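Local coordinates for protein GCN5-related N-acetyltransferase (Anabaena variabilis, PDB 2OZG) that binds coenzyme A and probably transfers acetyl groups to amines, perhaps those of aminoglycosides, as a GCN5-related N-acetyltransferase, at residues Glu313-Leu318 with Gln346-Gly351. Sequence-based numbering, arbitrary orientation. Where two conformers were deposited one is given.
Sequences EVQDDL and QLDIKG
Leu347 N donates to Glu313 O (3.0 Å) and Gln315 N to Leu347 O (3.0 Å), joining two neighbouring parallel strands of the mixed sheet in the sterol carrier protein-like domain. A third backbone bond, Ile349 N to Gln315 O (2.8 Å), carries the pairing into the first turn of helix 349-357.

Val314, Leu347 and Ile349 are buried, where apolar branches pack without polar groups to satisfy: Val314 turns CG2 to Leu347 CD1 (3.8 Å) and CG1 to Ile349 CD1. On the more exposed face, polar ends can meet solvent while carbons pack; Glu313 and Gln346 lie side by side, Glu313 OE1 against Gln346 CG (3.5 Å), and the aliphatic part of Gln315 crosses the Asp348 carboxylate.

Asp348 is the N-cap. Its CG, anti to the backbone N (chi1 -178°), sets the carboxylate over the helix start, where Asp348 OD2 accepts from Lys350 N (3.0 Å) and, through the opposite face, from Lys350 NZ (2.9 Å), a salt bridge. A water accepting from Asp317 N also lies within hydrogen-bonding distance of Asp348 OD1 (2.9 Å). Replacing Asp348 with an alanine is likely to leave the Lys350 backbone N-H uncapped and the Lys350 ammonium without its carboxylate mate.

Asp316 OD1 accepts from Leu318 N, an Asx turn, while Asp316 OD2 forms a salt bridge with Arg289. Both aspartates thus accept a backbone N-H two residues on, consistent with one fixing a turn and the other a helix start.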
ATOM      1  N   GLU A 313      -9.463   8.580  50.591  1.00 35.87           N
ATOM      2  CA  GLU A 313      -8.244   9.267  50.959  1.00 37.49           C
ATOM      3  C   GLU A 313      -7.563   9.681  49.682  1.00 34.10           C
ATOM      4  O   GLU A 313      -7.057   8.868  48.936  1.00 29.95           O
ATOM      5  CB  GLU A 313      -7.330   8.411  51.812  1.00 38.20           C
ATOM      6  CG  GLU A 313      -6.250   9.243  52.492  1.00 50.32           C
ATOM      7  CD  GLU A 313      -5.569   8.469  53.565  1.00 59.35           C
ATOM      8  OE1 GLU A 313      -5.072   7.366  53.267  1.00 65.16           O
ATOM      9  OE2 GLU A 313      -5.554   8.953  54.714  1.00 71.09           O
ATOM     10  N   VAL A 314      -7.537  10.981  49.441  1.00 31.49           N
ATOM     11  CA  VAL A 314      -7.040  11.474  48.170  1.00 31.93           C
ATOM     12  C   VAL A 314      -5.728  12.258  48.281  1.00 31.54           C
ATOM     13  O   VAL A 314      -5.552  13.021  49.220  1.00 28.63           O
ATOM     14  CB  VAL A 314      -8.097  12.409  47.512  1.00 26.23           C
ATOM     15  CG1 VAL A 314      -7.674  12.844  46.089  1.00 32.35           C
ATOM     16  CG2 VAL A 314      -9.466  11.750  47.500  1.00 33.11           C
ATOM     17  N   GLN A 315      -4.815  12.015  47.343  0.50 32.99           N
ATOM     18  CA  GLN A 315      -3.588  12.793  47.232  0.50 33.57           C
ATOM     19  C   GLN A 315      -3.772  13.759  46.074  0.50 33.24           C
ATOM     20  O   GLN A 315      -4.311  13.386  45.044  0.50 31.10           O
ATOM     21  CB  GLN A 315      -2.333  11.935  46.974  0.50 34.69           C
ATOM     22  CG  GLN A 315      -1.087  12.813  46.758  0.50 34.56           C
ATOM     23  CD  GLN A 315       0.246  12.065  46.612  0.50 40.43           C
ATOM     24  OE1 GLN A 315       0.454  10.981  47.178  0.50 41.32           O
ATOM     25  NE2 GLN A 315       1.174  12.679  45.873  0.50 42.11           N
ATOM     26  N   ASP A 316      -3.353  15.004  46.266  1.00 32.36           N
ATOM     27  CA  ASP A 316      -3.336  16.022  45.185  1.00 31.99           C
ATOM     28  C   ASP A 316      -2.165  16.926  45.522  1.00 30.63           C
ATOM     29  O   ASP A 316      -2.241  17.741  46.466  1.00 32.27           O
ATOM     30  CB  ASP A 316      -4.616  16.835  45.127  1.00 30.36           C
ATOM     31  CG  ASP A 316      -4.713  17.698  43.904  1.00 34.01           C
ATOM     32  OD1 ASP A 316      -3.681  18.102  43.322  1.00 35.62           O
ATOM     33  OD2 ASP A 316      -5.856  17.980  43.498  1.00 32.05           O
ATOM     34  N   ASP A 317      -1.113  16.807  44.739  1.00 30.34           N
ATOM     35  CA  ASP A 317       0.104  17.556  44.972  1.00 37.55           C
ATOM     36  C   ASP A 317       0.040  19.003  44.429  1.00 38.07           C
ATOM     37  O   ASP A 317       0.973  19.773  44.647  1.00 42.44           O
ATOM     38  CB  ASP A 317       1.281  16.817  44.326  1.00 38.05           C
ATOM     39  CG  ASP A 317       1.206  16.806  42.788  1.00 51.41           C
ATOM     40  OD1 ASP A 317       0.076  16.821  42.241  1.00 75.58           O
ATOM     41  OD2 ASP A 317       2.267  16.738  42.117  1.00 63.47           O
ATOM     42  N   LEU A 318      -1.031  19.353  43.702  1.00 36.44           N
ATOM     43  CA  LEU A 318      -1.181  20.689  43.109  1.00 34.31           C
ATOM     44  C   LEU A 318      -2.189  21.545  43.851  1.00 35.58           C
ATOM     45  O   LEU A 318      -1.911  22.684  44.187  1.00 35.91           O
ATOM     46  CB  LEU A 318      -1.621  20.570  41.652  1.00 33.47           C
ATOM     47  CG  LEU A 318      -1.737  21.894  40.875  1.00 33.43           C
ATOM     48  CD1 LEU A 318      -0.374  22.582  40.820  1.00 37.88           C
ATOM     49  CD2 LEU A 318      -2.303  21.713  39.481  1.00 37.44           C
ATOM     50  N   GLN A 346      -7.834   4.571  49.018  1.00 29.17           N
ATOM     51  CA  GLN A 346      -6.801   5.574  48.786  1.00 31.59           C
ATOM     52  C   GLN A 346      -6.385   5.660  47.358  1.00 32.37           C
ATOM     53  O   GLN A 346      -6.147   4.645  46.713  1.00 31.71           O
ATOM     54  CB  GLN A 346      -5.560   5.192  49.572  1.00 34.44           C
ATOM     55  CG  GLN A 346      -5.928   4.771  51.003  1.00 38.16           C
ATOM     56  CD  GLN A 346      -5.083   3.565  51.448  1.00 56.77           C
ATOM     57  OE1 GLN A 346      -5.545   2.421  51.399  1.00 57.65           O
ATOM     58  NE2 GLN A 346      -3.825   3.817  51.787  1.00 61.72           N
ATOM     59  N   LEU A 347      -6.238   6.886  46.878  1.00 31.77           N
ATOM     60  CA  LEU A 347      -5.847   7.099  45.521  1.00 31.36           C
ATOM     61  C   LEU A 347      -5.363   8.523  45.319  1.00 32.86           C
ATOM     62  O   LEU A 347      -5.594   9.423  46.112  1.00 29.09           O
ATOM     63  CB  LEU A 347      -7.029   6.810  44.575  1.00 31.40           C
ATOM     64  CG  LEU A 347      -8.417   7.294  44.933  1.00 38.71           C
ATOM     65  CD1 LEU A 347      -8.519   8.668  45.442  1.00 45.63           C
ATOM     66  CD2 LEU A 347      -9.348   7.131  43.729  1.00 36.61           C
ATOM     67  N   ASP A 348      -4.659   8.691  44.223  1.00 31.93           N
ATOM     68  CA  ASP A 348      -4.217   9.976  43.789  1.00 33.23           C
ATOM     69  C   ASP A 348      -5.385  10.594  43.048  1.00 31.75           C
ATOM     70  O   ASP A 348      -6.260   9.883  42.558  1.00 30.34           O
ATOM     71  CB  ASP A 348      -3.054   9.767  42.803  1.00 34.70           C
ATOM     72  CG  ASP A 348      -2.474  11.067  42.321  1.00 44.12           C
ATOM     73  OD1 ASP A 348      -1.866  11.756  43.166  1.00 38.65           O
ATOM     74  OD2 ASP A 348      -2.647  11.395  41.105  1.00 37.00           O
ATOM     75  N   ILE A 349      -5.356  11.913  42.902  1.00 29.64           N
ATOM     76  CA  ILE A 349      -6.383  12.622  42.166  1.00 30.10           C
ATOM     77  C   ILE A 349      -6.572  12.036  40.732  1.00 30.25           C
ATOM     78  O   ILE A 349      -7.675  12.087  40.170  1.00 31.32           O
ATOM     79  CB  ILE A 349      -6.058  14.152  42.189  1.00 31.29           C
ATOM     80  CG1 ILE A 349      -7.285  14.965  41.840  1.00 31.41           C
ATOM     81  CG2 ILE A 349      -4.877  14.528  41.258  1.00 32.97           C
ATOM     82  CD1 ILE A 349      -8.352  14.913  42.958  1.00 32.46           C
ATOM     83  N   LYS A 350      -5.518  11.412  40.163  1.00 33.00           N
ATOM     84  CA  LYS A 350      -5.609  10.773  38.858  1.00 31.59           C
ATOM     85  C   LYS A 350      -6.450   9.533  38.872  1.00 36.29           C
ATOM     86  O   LYS A 350      -7.230   9.324  37.934  1.00 33.51           O
ATOM     87  CB  LYS A 350      -4.268  10.431  38.239  1.00 33.44           C
ATOM     88  CG  LYS A 350      -3.425  11.671  37.990  1.00 32.64           C
ATOM     89  CD  LYS A 350      -2.173  11.421  37.197  1.00 32.04           C
ATOM     90  CE  LYS A 350      -1.177  10.402  37.769  1.00 34.21           C
ATOM     91  NZ  LYS A 350      -0.666  10.724  39.098  1.00 40.24           N
ATOM     92  N   GLY A 351      -6.286   8.712  39.927  1.00 35.42           N
ATOM     93  CA  GLY A 351      -7.079   7.514  40.079  1.00 35.50           C
ATOM     94  C   GLY A 351      -8.551   7.881  40.197  1.00 35.39           C
ATOM     95  O   GLY A 351      -9.417   7.192  39.676  1.00 36.70           O
TER
HETATM   96  O   HOH W   1      -0.975  14.480  43.273  1.00 49.65           O
HETATM   97  O   HOH W   2      -1.482  14.336  40.361  1.00 54.17           O